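Local coordinates for protein transmembrane oligosaccharyl transferase (Archaeoglobus fulgidus, PDB 3WAJ) that is an archaeal membrane-embedded oligosaccharyl transferase of the STT3/AglB family, with a many-helix transmembrane part of the GT-C class and a bound zinc ion, at residues A[704-708]-A[739-745]; A[717-721]-A[763-767]; A[119-124]-A[168-172]; A[163-167]-A[428-432]. All blocks are in the same frame, centred on the assembly; numbering follows the deposited sequence.

Contact 1 of 4, residues A[704-708]-A[739-745]; sequences EWKSY and TMGTQEV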
loop_
_atom_site.group_PDB
_atom_site.type_symbol
_atom_site.label_atom_id
_atom_site.label_comp_id
_atom_site.label_asym_id
_atom_site.label_seq_id
_atom_site.Cartn_x
_atom_site.Cartn_y
_atom_site.Cartn_z
ATOM N N GLU A 704 -20.199 -11.868 -8.150
ATOM C CA GLU A 704 -21.598 -11.608 -8.469
ATOM C C GLU A 704 -22.044 -12.383 -9.694
ATOM O O GLU A 704 -23.191 -12.826 -9.761
ATOM C CB GLU A 704 -21.870 -10.104 -8.628
ATOM C CG GLU A 704 -21.233 -9.480 -9.874
ATOM C CD GLU A 704 -19.762 -9.028 -9.694
ATOM O OE1 GLU A 704 -19.186 -9.166 -8.565
ATOM O OE2 GLU A 704 -19.208 -8.517 -10.710
ATOM N N TRP A 705 -21.134 -12.580 -10.645
ATOM C CA TRP A 705 -21.458 -13.328 -11.857
ATOM C C TRP A 705 -21.365 -14.840 -11.652
ATOM O O TRP A 705 -22.088 -15.622 -12.282
ATOM C CB TRP A 705 -20.642 -12.819 -13.055
ATOM C CG TRP A 705 -21.284 -11.582 -13.631
ATOM C CD1 TRP A 705 -20.988 -10.278 -13.327
ATOM C CD2 TRP A 705 -22.378 -11.536 -14.556
ATOM N NE1 TRP A 705 -21.818 -9.426 -14.021
ATOM C CE2 TRP A 705 -22.683 -10.171 -14.780
ATOM C CE3 TRP A 705 -23.132 -12.515 -15.213
ATOM C CZ2 TRP A 705 -23.716 -9.760 -15.647
ATOM C CZ3 TRP A 705 -24.152 -12.113 -16.074
ATOM C CH2 TRP A 705 -24.432 -10.743 -16.285
ATOM N N LYS A 706 -20.494 -15.252 -10.742
ATOM C CA LYS A 706 -20.442 -16.656 -10.356
ATOM C C LYS A 706 -21.819 -16.988 -9.789
ATOM O O LYS A 706 -22.447 -17.992 -10.142
ATOM C CB LYS A 706 -19.342 -16.867 -9.312
ATOM C CG LYS A 706 -19.275 -18.268 -8.728
ATOM C CD LYS A 706 -18.727 -19.278 -9.718
ATOM C CE LYS A 706 -18.395 -20.583 -9.011
ATOM N NZ LYS A 706 -17.885 -21.641 -9.930
ATOM N N SER A 707 -22.303 -16.081 -8.952
ATOM C CA SER A 707 -23.603 -16.197 -8.309
ATOM C C SER A 707 -24.776 -16.118 -9.306
ATOM O O SER A 707 -25.701 -16.928 -9.239
ATOM C CB SER A 707 -23.708 -15.136 -7.209
ATOM O OG SER A 707 -25.046 -14.936 -6.836
ATOM N N TYR A 708 -24.725 -15.172 -10.243
ATOM C CA TYR A 708 -25.740 -15.094 -11.298
ATOM C C TYR A 708 -25.853 -16.378 -12.117
ATOM O O TYR A 708 -26.939 -16.744 -12.540
ATOM C CB TYR A 708 -25.433 -13.965 -12.286
ATOM C CG TYR A 708 -25.648 -12.571 -11.770
ATOM C CD1 TYR A 708 -26.546 -12.313 -10.755
ATOM C CD2 TYR A 708 -24.946 -11.506 -12.315
ATOM C CE1 TYR A 708 -26.745 -11.019 -10.289
ATOM C CE2 TYR A 708 -25.127 -10.219 -11.857
ATOM C CZ TYR A 708 -26.023 -9.975 -10.846
ATOM O OH TYR A 708 -26.190 -8.681 -10.399
ATOM N N THR A 739 -21.453 -3.586 -10.288
ATOM C CA THR A 739 -20.325 -4.451 -9.939
ATOM C C THR A 739 -19.401 -4.563 -11.142
ATOM O O THR A 739 -19.850 -4.455 -12.290
ATOM C CB THR A 739 -20.777 -5.864 -9.523
ATOM O OG1 THR A 739 -21.458 -6.477 -10.621
ATOM C CG2 THR A 739 -21.694 -5.822 -8.291
ATOM N N MET A 740 -18.123 -4.809 -10.886
ATOM C CA MET A 740 -17.123 -4.755 -11.953
ATOM C C MET A 740 -17.365 -5.736 -13.101
ATOM O O MET A 740 -17.140 -5.401 -14.266
ATOM C CB MET A 740 -15.717 -4.898 -11.371
ATOM C CG MET A 740 -15.252 -3.617 -10.695
ATOM S SD MET A 740 -13.668 -3.755 -9.848
ATOM C CE MET A 740 -14.083 -5.078 -8.685
ATOM N N GLY A 741 -17.830 -6.938 -12.776
ATOM C CA GLY A 741 -18.230 -7.899 -13.793
ATOM C C GLY A 741 -19.307 -7.356 -14.721
ATOM O O GLY A 741 -19.262 -7.535 -15.952
ATOM N N THR A 742 -20.279 -6.673 -14.137
ATOM C CA THR A 742 -21.307 -6.020 -14.934
ATOM C C THR A 742 -20.700 -4.870 -15.751
ATOM O O THR A 742 -21.060 -4.651 -16.924
ATOM C CB THR A 742 -22.448 -5.532 -14.051
ATOM O OG1 THR A 742 -23.078 -6.670 -13.453
ATOM C CG2 THR A 742 -23.462 -4.745 -14.860
ATOM N N GLN A 743 -19.763 -4.149 -15.158
ATOM C CA GLN A 743 -19.119 -3.060 -15.897
ATOM C C GLN A 743 -18.448 -3.578 -17.147
ATOM O O GLN A 743 -18.524 -2.950 -18.201
ATOM C CB GLN A 743 -18.114 -2.330 -15.019
ATOM C CG GLN A 743 -18.728 -1.680 -13.812
ATOM C CD GLN A 743 -17.733 -0.813 -13.099
ATOM O OE1 GLN A 743 -16.708 -0.457 -13.672
ATOM N NE2 GLN A 743 -18.012 -0.473 -11.842
ATOM N N GLU A 744 -17.782 -4.722 -17.026
ATOM C CA GLU A 744 -17.102 -5.322 -18.175
ATOM C C GLU A 744 -18.130 -5.730 -19.252
ATOM O O GLU A 744 -17.924 -5.489 -20.451
ATOM C CB GLU A 744 -16.281 -6.536 -17.725
ATOM C CG GLU A 744 -15.912 -7.487 -18.858
ATOM C CD GLU A 744 -15.103 -8.692 -18.372
ATOM O OE1 GLU A 744 -15.370 -9.829 -18.829
ATOM O OE2 GLU A 744 -14.189 -8.495 -17.536
ATOM N N VAL A 745 -19.235 -6.339 -18.811
ATOM C CA VAL A 745 -20.327 -6.689 -19.720
ATOM C C VAL A 745 -20.802 -5.441 -20.452
ATOM O O VAL A 745 -20.942 -5.448 -21.668
ATOM C CB VAL A 745 -21.513 -7.389 -18.994
ATOM C CG1 VAL A 745 -22.706 -7.476 -19.903
ATOM C CG2 VAL A 745 -21.110 -8.802 -18.548
#
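E704 reaches the start of helix 740-755 with its carboxylate. Its OE2 accepts a hydrogen bond from G741 N at 2.9 Å. The nitrogen meets OE2 nearly along the C-O axis, but the bond is bent, with 133° at the hydrogen. The chain of E704 bends at chi2 (-85°), which turns the carboxylate to the backbone of this first turn. T739, the N-cap residue, comes from the opposite direction and packs its CB 3.3 Å from E704 CD. W705 follows. Its indole NE1 donates to T742 OG1 at 3.1 Å, and the oxygen sits 23° out of the ring plane. The two side chains cross at about a right angle. Further round the ring, W705 CZ2 touches V745 CG2 at 4.0 Å. G741 has no side chain, so the indole comes close to the backbone, with W705 NE1 3.3 Å from G741 C. Y708 covers one face of the indole with its CD2. Its OH is hydrogen-bonded to E727 OE2 on helix 717-732, and T742 OG1 bonds to the same oxygen. E727 OE1 also takes T739 N. The negative E704 side chain at a helix N-terminus should be favoured by the helix dipole, and T742 OG1 has two partners, the indole N-H and E727 OE2.

Contact 2 of 4, residues A[717-721]-A[763-767]; sequences ESQVL and VKIAP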
loop_
_atom_site.group_PDB
_atom_site.type_symbol
_atom_site.label_atom_id
_atom_site.label_comp_id
_atom_site.label_asym_id
_atom_site.label_seq_id
_atom_site.Cartn_x
_atom_site.Cartn_y
_atom_site.Cartn_z
ATOM N N GLU A 717 -25.789 -14.410 -24.659
ATOM C CA GLU A 717 -25.502 -12.983 -24.629
ATOM C C GLU A 717 -26.700 -12.140 -24.207
ATOM O O GLU A 717 -26.549 -11.158 -23.465
ATOM C CB GLU A 717 -24.940 -12.514 -25.986
ATOM C CG GLU A 717 -23.665 -13.234 -26.404
ATOM C CD GLU A 717 -22.965 -12.588 -27.598
ATOM O OE1 GLU A 717 -22.660 -13.312 -28.562
ATOM O OE2 GLU A 717 -22.686 -11.372 -27.565
ATOM N N SER A 718 -27.893 -12.513 -24.667
ATOM C CA SER A 718 -29.082 -11.705 -24.368
ATOM C C SER A 718 -29.414 -11.734 -22.878
ATOM O O SER A 718 -29.616 -10.684 -22.245
ATOM C CB SER A 718 -30.285 -12.154 -25.189
ATOM O OG SER A 718 -31.334 -11.230 -25.003
ATOM N N GLN A 719 -29.440 -12.943 -22.318
ATOM C CA GLN A 719 -29.722 -13.118 -20.889
ATOM C C GLN A 719 -28.641 -12.435 -20.049
ATOM O O GLN A 719 -28.957 -11.756 -19.071
ATOM C CB GLN A 719 -29.855 -14.607 -20.516
ATOM C CG GLN A 719 -30.690 -14.834 -19.263
ATOM C CD GLN A 719 -30.617 -16.269 -18.725
ATOM O OE1 GLN A 719 -29.786 -17.065 -19.158
ATOM N NE2 GLN A 719 -31.487 -16.592 -17.769
ATOM N N VAL A 720 -27.374 -12.603 -20.440
ATOM C CA VAL A 720 -26.279 -11.934 -19.742
ATOM C C VAL A 720 -26.517 -10.423 -19.756
ATOM O O VAL A 720 -26.555 -9.781 -18.700
ATOM C CB VAL A 720 -24.898 -12.261 -20.349
ATOM C CG1 VAL A 720 -23.862 -11.234 -19.894
ATOM C CG2 VAL A 720 -24.452 -13.686 -19.968
ATOM N N LEU A 721 -26.716 -9.866 -20.946
ATOM C CA LEU A 721 -26.923 -8.423 -21.089
ATOM C C LEU A 721 -28.148 -7.893 -20.325
ATOM O O LEU A 721 -28.063 -6.885 -19.630
ATOM C CB LEU A 721 -27.023 -8.042 -22.566
ATOM C CG LEU A 721 -27.321 -6.567 -22.809
ATOM C CD1 LEU A 721 -26.149 -5.703 -22.354
ATOM C CD2 LEU A 721 -27.686 -6.306 -24.273
ATOM N N VAL A 763 -16.342 -9.413 -30.066
ATOM C CA VAL A 763 -16.236 -9.828 -28.675
ATOM C C VAL A 763 -17.606 -10.309 -28.182
ATOM O O VAL A 763 -18.631 -9.682 -28.462
ATOM C CB VAL A 763 -15.716 -8.670 -27.785
ATOM C CG1 VAL A 763 -16.683 -7.493 -27.819
ATOM C CG2 VAL A 763 -15.482 -9.136 -26.346
ATOM N N LYS A 764 -17.643 -11.426 -27.461
ATOM C CA LYS A 764 -18.924 -11.884 -26.939
ATOM C C LYS A 764 -19.317 -11.086 -25.706
ATOM O O LYS A 764 -18.461 -10.712 -24.891
ATOM C CB LYS A 764 -18.929 -13.393 -26.659
ATOM C CG LYS A 764 -19.052 -14.211 -27.923
ATOM C CD LYS A 764 -19.302 -15.688 -27.650
ATOM C CE LYS A 764 -18.158 -16.332 -26.878
ATOM N NZ LYS A 764 -18.184 -17.821 -27.003
ATOM N N ILE A 765 -20.616 -10.811 -25.588
ATOM C CA ILE A 765 -21.143 -10.112 -24.423
ATOM C C ILE A 765 -21.316 -11.132 -23.294
ATOM O O ILE A 765 -22.294 -11.875 -23.258
ATOM C CB ILE A 765 -22.435 -9.346 -24.769
ATOM C CG1 ILE A 765 -22.101 -8.296 -25.830
ATOM C CG2 ILE A 765 -23.034 -8.691 -23.516
ATOM C CD1 ILE A 765 -23.251 -7.441 -26.230
ATOM N N ALA A 766 -20.324 -11.177 -22.404
ATOM C CA ALA A 766 -20.213 -12.198 -21.360
ATOM C C ALA A 766 -19.147 -11.809 -20.350
ATOM O O ALA A 766 -18.187 -11.115 -20.702
ATOM C CB ALA A 766 -19.867 -13.545 -21.972
ATOM N N PRO A 767 -19.294 -12.274 -19.096
ATOM C CA PRO A 767 -18.240 -11.962 -18.133
ATOM C C PRO A 767 -17.051 -12.899 -18.370
ATOM O O PRO A 767 -17.090 -13.684 -19.309
ATOM C CB PRO A 767 -18.906 -12.246 -16.779
ATOM C CG PRO A 767 -19.882 -13.351 -17.061
ATOM C CD PRO A 767 -20.388 -13.068 -18.494
#
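E717 and I765 make the polar link between the first turn of helix 717-732 and the loop that leads from helix 740-755 to strand 771-776. I765 N donates to E717 OE2 at 2.9 Å. The bond is nearly straight, 169° at the hydrogen. The donor comes from well above the carboxylate plane, 61° out of it. The E717 chain is extended beyond CG (chi2 -169°), and this carries the carboxylate across to the loop. It crosses the I765 side chain at about a right angle.

The other carboxylate oxygen makes a looser contact. E717 OE1 lies 3.8 Å from K764 CG, where the two side chains cross at about a right angle. The lysine amine is not paired with this glutamate: K764 NZ stays 6.5 Å from E717 OE1 and has a weak hydrogen bond to T806 OG1.

The remaining contacts are van der Waals. V720 sends CG1 to the loop backbone, 3.8 Å from I765 O and 4.0 Å from A766 CA. Two pairs are apolar. V720 CG1 meets P767 CD at 4.2 Å, and L721 CB touches I765 CG2, also at 4.2 Å. Around them, V745 of helix 740-755 packs on both V720 and I765, and W705 of helix 703-708 packs on both V720 and P767.

The loop segment forms no regular helix or strand. Its backbone is tied to the helix by one hydrogen bond at I765, while V720, L721, I765 and P767 pack beside it. The acceptor is a carboxylate, so this bond to a peptide N-H probably gains from its negative charge.

Contact 3 of 4, residues A[119-124]-A[168-172]; sequences LAILPV and FWQVS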
loop_
_atom_site.group_PDB
_atom_site.type_symbol
_atom_site.label_atom_id
_atom_site.label_comp_id
_atom_site.label_asym_id
_atom_site.label_seq_id
_atom_site.Cartn_x
_atom_site.Cartn_y
_atom_site.Cartn_z
ATOM N N LEU A 119 -0.592 -4.549 23.072
ATOM C CA LEU A 119 0.488 -4.081 23.934
ATOM C C LEU A 119 0.586 -2.554 23.984
ATOM O O LEU A 119 1.308 -2.017 24.821
ATOM C CB LEU A 119 1.842 -4.663 23.490
ATOM C CG LEU A 119 2.176 -6.151 23.638
ATOM C CD1 LEU A 119 3.630 -6.411 23.247
ATOM C CD2 LEU A 119 1.924 -6.643 25.046
ATOM N N ALA A 120 -0.129 -1.857 23.096
ATOM C CA ALA A 120 -0.072 -0.386 23.044
ATOM C C ALA A 120 -0.615 0.232 24.326
ATOM O O ALA A 120 -0.403 1.422 24.592
ATOM C CB ALA A 120 -0.814 0.152 21.830
ATOM N N ILE A 121 -1.331 -0.585 25.100
ATOM C CA ILE A 121 -1.778 -0.209 26.436
ATOM C C ILE A 121 -0.595 0.318 27.260
ATOM O O ILE A 121 -0.669 1.407 27.836
ATOM C CB ILE A 121 -2.464 -1.403 27.150
ATOM C CG1 ILE A 121 -3.983 -1.343 26.968
ATOM C CG2 ILE A 121 -2.152 -1.423 28.637
ATOM C CD1 ILE A 121 -4.434 -1.204 25.543
ATOM N N LEU A 122 0.504 -0.437 27.278
ATOM C CA LEU A 122 1.672 -0.085 28.095
ATOM C C LEU A 122 2.262 1.330 27.834
ATOM O O LEU A 122 2.316 2.152 28.756
ATOM C CB LEU A 122 2.741 -1.193 28.056
ATOM C CG LEU A 122 2.211 -2.620 28.234
ATOM C CD1 LEU A 122 3.348 -3.638 28.350
ATOM C CD2 LEU A 122 1.285 -2.711 29.436
ATOM N N PRO A 123 2.672 1.633 26.584
ATOM C CA PRO A 123 3.236 2.976 26.368
ATOM C C PRO A 123 2.220 4.091 26.604
ATOM O O PRO A 123 2.626 5.171 27.041
ATOM C CB PRO A 123 3.637 2.971 24.887
ATOM C CG PRO A 123 3.556 1.551 24.447
ATOM C CD PRO A 123 2.573 0.870 25.327
ATOM N N VAL A 124 0.941 3.851 26.302
ATOM C CA VAL A 124 -0.066 4.894 26.492
ATOM C C VAL A 124 -0.268 5.180 27.977
ATOM O O VAL A 124 -0.069 6.313 28.412
ATOM C CB VAL A 124 -1.403 4.576 25.814
ATOM C CG1 VAL A 124 -2.444 5.612 26.209
ATOM C CG2 VAL A 124 -1.234 4.567 24.307
ATOM N N PHE A 168 3.569 2.662 18.440
ATOM C CA PHE A 168 4.002 2.065 19.696
ATOM C C PHE A 168 5.333 2.664 20.168
ATOM O O PHE A 168 5.452 3.075 21.315
ATOM C CB PHE A 168 4.103 0.541 19.545
ATOM C CG PHE A 168 4.407 -0.192 20.831
ATOM C CD1 PHE A 168 3.408 -0.878 21.498
ATOM C CD2 PHE A 168 5.698 -0.218 21.351
ATOM C CE1 PHE A 168 3.679 -1.566 22.664
ATOM C CE2 PHE A 168 5.977 -0.894 22.524
ATOM C CZ PHE A 168 4.965 -1.573 23.182
ATOM N N TRP A 169 6.340 2.713 19.307
ATOM C CA TRP A 169 7.626 3.227 19.761
ATOM C C TRP A 169 7.640 4.753 19.926
ATOM O O TRP A 169 8.396 5.278 20.746
ATOM C CB TRP A 169 8.790 2.719 18.885
ATOM C CG TRP A 169 8.956 1.210 18.960
ATOM C CD1 TRP A 169 8.786 0.307 17.940
ATOM C CD2 TRP A 169 9.290 0.433 20.125
ATOM N NE1 TRP A 169 9.006 -0.973 18.398
ATOM C CE2 TRP A 169 9.310 -0.925 19.733
ATOM C CE3 TRP A 169 9.572 0.754 21.457
ATOM C CZ2 TRP A 169 9.608 -1.963 20.634
ATOM C CZ3 TRP A 169 9.867 -0.269 22.346
ATOM C CH2 TRP A 169 9.880 -1.614 21.932
ATOM N N GLN A 170 6.813 5.471 19.170
ATOM C CA GLN A 170 6.791 6.929 19.308
ATOM C C GLN A 170 6.246 7.321 20.677
ATOM O O GLN A 170 6.873 8.090 21.412
ATOM C CB GLN A 170 5.960 7.606 18.219
ATOM C CG GLN A 170 6.064 9.131 18.265
ATOM C CD GLN A 170 4.927 9.821 17.539
ATOM O OE1 GLN A 170 5.124 10.452 16.495
ATOM N NE2 GLN A 170 3.726 9.703 18.087
ATOM N N VAL A 171 5.072 6.782 21.001
ATOM C CA VAL A 171 4.449 6.978 22.306
ATOM C C VAL A 171 5.368 6.483 23.423
ATOM O O VAL A 171 5.557 7.169 24.428
ATOM C CB VAL A 171 3.086 6.278 22.377
ATOM C CG1 VAL A 171 2.422 6.513 23.737
ATOM C CG2 VAL A 171 2.189 6.785 21.261
ATOM N N SER A 172 5.935 5.295 23.238
ATOM C CA SER A 172 6.910 4.740 24.173
ATOM C C SER A 172 8.049 5.705 24.398
ATOM O O SER A 172 8.476 5.901 25.532
ATOM C CB SER A 172 7.491 3.414 23.660
ATOM O OG SER A 172 6.537 2.378 23.740
#
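P123 against F168 makes this a buried apolar helix-helix contact in the transmembrane part of the protein. It joins the start of helix 121-131 to the first half of helix 163-181. The centre is a CH-pi contact. P123 CG sits over the F168 ring, 3.6 Å from its centroid and 13° off the normal. F168 carries its CG anti to the backbone N (chi1 -174°), which brings the ring against P123 of the other helix. The ring is also met at its edge, where L119 O lies 3.2 Å from F168 CE1. L119 CB packs near the same carbon, F168 CE1, at 3.7 Å. Both segments fall within the N-terminal STT3 family region, whose GT-C fold is built of packed transmembrane helices. One turn further along, V171 CG1 fits against P123, 3.6 Å from its O and 3.9 Å from its CB. V124 CG2 adds a looser touch on the same methyl. S172, next to V171, also touches the proline, with S172 OG 3.2 Å from P123 CG. The hydroxyl is turned back to its own helix, where S172 OG donates to F168 O at 2.7 Å. That carbonyl also takes S172 N, and the two donors reach it from opposite faces of its plane. The polar OG is therefore satisfied beside the apolar proline ring. Helix 134-144 packs on V124, and A433 of helix 429-446 on V171.

Contact 4 of 4, residues A[163-167]-A[428-432]; sequences HIWEA and AYYFA. With ZN (zinc ion), chain B.
The zinc site is the setting of this contact: H163 binds the metal, and E166, Y429 and Y430 form a second shell behind it. H163 NE2 coordinates the zinc ion at 2.2 Å. D161 and three waters bind the same ion, and D47 belongs to the site as well. On the far side of the imidazole, H163 ND1 donates to E166 OE1 at 3.0 Å, with OE1 30° out of the imidazole plane. This is a His-carboxylate hydrogen bond within one helical turn, and it would help set the rotation of the ring that presents NE2 to the zinc ion. H163 ND1 also makes a weak bond to Y429 OH, at 3.2 Å. D161 and H163 form a D-x-H pair, consistent with a diverged DxD motif of the STT3 family. Helix 429-446 adds two tyrosines. Y429 OH donates to E166 OE2 at 2.8 Å, from the syn side and 35° out of the carboxylate plane. The ring and the carboxylate stand at 84° to each other. Y429 holds its CG between the backbone N and the carbonyl carbon, which brings the ring beside H163. There H163 CB lies over the Y429 face, 3.9 Å from the centroid, in a CH-pi contact. Y430 OH comes to the same oxygen, E166 OE2, at the very short distance of 2.5 Å. It is also hydrogen-bonded to Y211 OH. W215 packs on both E166 and Y430, and R154 on H163.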
loop_
_atom_site.group_PDB
_atom_site.type_symbol
_atom_site.label_atom_id
_atom_site.label_comp_id
_atom_site.label_asym_id
_atom_site.label_seq_id
_atom_site.Cartn_x
_atom_site.Cartn_y
_atom_site.Cartn_z
ATOM N N HIS A 163 3.309 0.191 10.754
ATOM C CA HIS A 163 2.599 1.402 11.202
ATOM C C HIS A 163 2.163 1.308 12.673
ATOM O O HIS A 163 2.160 2.309 13.390
ATOM C CB HIS A 163 1.410 1.763 10.282
ATOM C CG HIS A 163 1.761 1.825 8.834
ATOM N ND1 HIS A 163 2.564 2.824 8.299
ATOM C CD2 HIS A 163 1.441 1.018 7.784
ATOM C CE1 HIS A 163 2.722 2.614 7.002
ATOM N NE2 HIS A 163 2.035 1.531 6.671
ATOM N N ILE A 164 1.784 0.116 13.130
ATOM C CA ILE A 164 1.465 -0.024 14.547
ATOM C C ILE A 164 2.714 0.261 15.372
ATOM O O ILE A 164 2.631 0.869 16.433
ATOM C CB ILE A 164 0.831 -1.403 14.917
ATOM C CG1 ILE A 164 0.550 -1.476 16.426
ATOM C CG2 ILE A 164 1.717 -2.562 14.490
ATOM C CD1 ILE A 164 -0.520 -0.503 16.904
ATOM N N TRP A 165 3.878 -0.123 14.852
ATOM C CA TRP A 165 5.116 0.025 15.610
ATOM C C TRP A 165 5.672 1.437 15.603
ATOM O O TRP A 165 6.394 1.828 16.526
ATOM C CB TRP A 165 6.156 -0.988 15.138
ATOM C CG TRP A 165 5.655 -2.395 15.320
ATOM C CD1 TRP A 165 5.232 -3.255 14.343
ATOM C CD2 TRP A 165 5.503 -3.090 16.561
ATOM N NE1 TRP A 165 4.841 -4.447 14.902
ATOM C CE2 TRP A 165 4.999 -4.374 16.264
ATOM C CE3 TRP A 165 5.753 -2.756 17.894
ATOM C CZ2 TRP A 165 4.731 -5.328 17.260
ATOM C CZ3 TRP A 165 5.490 -3.698 18.880
ATOM C CH2 TRP A 165 4.984 -4.971 18.557
ATOM N N GLU A 166 5.356 2.193 14.559
ATOM C CA GLU A 166 5.624 3.619 14.580
ATOM C C GLU A 166 4.884 4.204 15.772
ATOM O O GLU A 166 5.466 4.905 16.588
ATOM C CB GLU A 166 5.116 4.287 13.306
ATOM C CG GLU A 166 5.896 3.988 12.068
ATOM C CD GLU A 166 5.269 4.631 10.859
ATOM O OE1 GLU A 166 4.790 3.890 9.971
ATOM O OE2 GLU A 166 5.227 5.881 10.807
ATOM N N ALA A 167 3.591 3.907 15.874
ATOM C CA ALA A 167 2.799 4.442 16.979
ATOM C C ALA A 167 3.329 3.961 18.331
ATOM O O ALA A 167 3.545 4.756 19.248
ATOM C CB ALA A 167 1.331 4.101 16.821
ATOM N N ALA A 428 -2.773 9.236 9.516
ATOM C CA ALA A 428 -3.873 9.375 10.467
ATOM C C ALA A 428 -3.631 8.603 11.763
ATOM O O ALA A 428 -3.992 9.082 12.843
ATOM C CB ALA A 428 -5.181 8.954 9.830
ATOM N N TYR A 429 -3.014 7.422 11.652
ATOM C CA TYR A 429 -2.794 6.549 12.813
ATOM C C TYR A 429 -2.018 7.221 13.951
ATOM O O TYR A 429 -2.143 6.840 15.117
ATOM C CB TYR A 429 -2.134 5.226 12.404
ATOM C CG TYR A 429 -0.837 5.375 11.645
ATOM C CD1 TYR A 429 0.365 5.573 12.309
ATOM C CD2 TYR A 429 -0.809 5.288 10.266
ATOM C CE1 TYR A 429 1.561 5.708 11.614
ATOM C CE2 TYR A 429 0.367 5.414 9.572
ATOM C CZ TYR A 429 1.552 5.634 10.252
ATOM O OH TYR A 429 2.732 5.762 9.555
ATOM N N TYR A 430 -1.230 8.234 13.619
ATOM C CA TYR A 430 -0.502 8.961 14.647
ATOM C C TYR A 430 -1.414 9.774 15.576
ATOM O O TYR A 430 -1.024 10.103 16.704
ATOM C CB TYR A 430 0.558 9.848 14.005
ATOM C CG TYR A 430 1.869 9.155 13.662
ATOM C CD1 TYR A 430 2.666 8.606 14.653
ATOM C CD2 TYR A 430 2.330 9.107 12.366
ATOM C CE1 TYR A 430 3.869 8.008 14.359
ATOM C CE2 TYR A 430 3.538 8.511 12.055
ATOM C CZ TYR A 430 4.302 7.967 13.060
ATOM O OH TYR A 430 5.508 7.373 12.773
ATOM N N PHE A 431 -2.624 10.096 15.118
ATOM C CA PHE A 431 -3.544 10.883 15.945
ATOM C C PHE A 431 -4.227 10.004 16.989
ATOM O O PHE A 431 -4.733 10.501 17.996
ATOM C CB PHE A 431 -4.589 11.618 15.084
ATOM C CG PHE A 431 -4.039 12.796 14.318
ATOM C CD1 PHE A 431 -3.175 13.697 14.927
ATOM C CD2 PHE A 431 -4.382 12.998 12.984
ATOM C CE1 PHE A 431 -2.661 14.782 14.221
ATOM C CE2 PHE A 431 -3.872 14.081 12.268
ATOM C CZ PHE A 431 -3.012 14.971 12.888
ATOM N N ALA A 432 -4.224 8.694 16.744
ATOM C CA ALA A 432 -4.897 7.744 17.622
ATOM C C ALA A 432 -4.478 7.908 19.090
ATOM O O ALA A 432 -5.312 8.159 19.957
ATOM C CB ALA A 432 -4.644 6.333 17.148
HETATM ZN ZN ZN B . 2.209 0.268 4.927
HETATM O O HOH W 1 2.419 2.344 3.526
HETATM O O HOH W 2 4.424 -0.202 5.118
HETATM O O HOH W 3 0.717 -0.247 3.438
#

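Overall arrangement
The four contacts fall into two pairs. Contacts 1 and 2 have centres 11 Å apart and share one small cluster of helices and the loop 763-767. W705 of contact 1 packs on V720 of contact 2, and V745 CG1 meets I765 CG2 at 3.8 Å. Contacts 3 and 4 have centres 10 Å apart and both use helix 163-181, where Q170 packs on Y430. Contact 4 carries a zinc ligand, and contact 3 continues the same helix away from the metal. The pairs are well separated. The centres of contacts 1 and 4 are about 37 Å apart, and those of contacts 2 and 3 about 55 Å. Contacts 1 and 2 thus lie far from the zinc site.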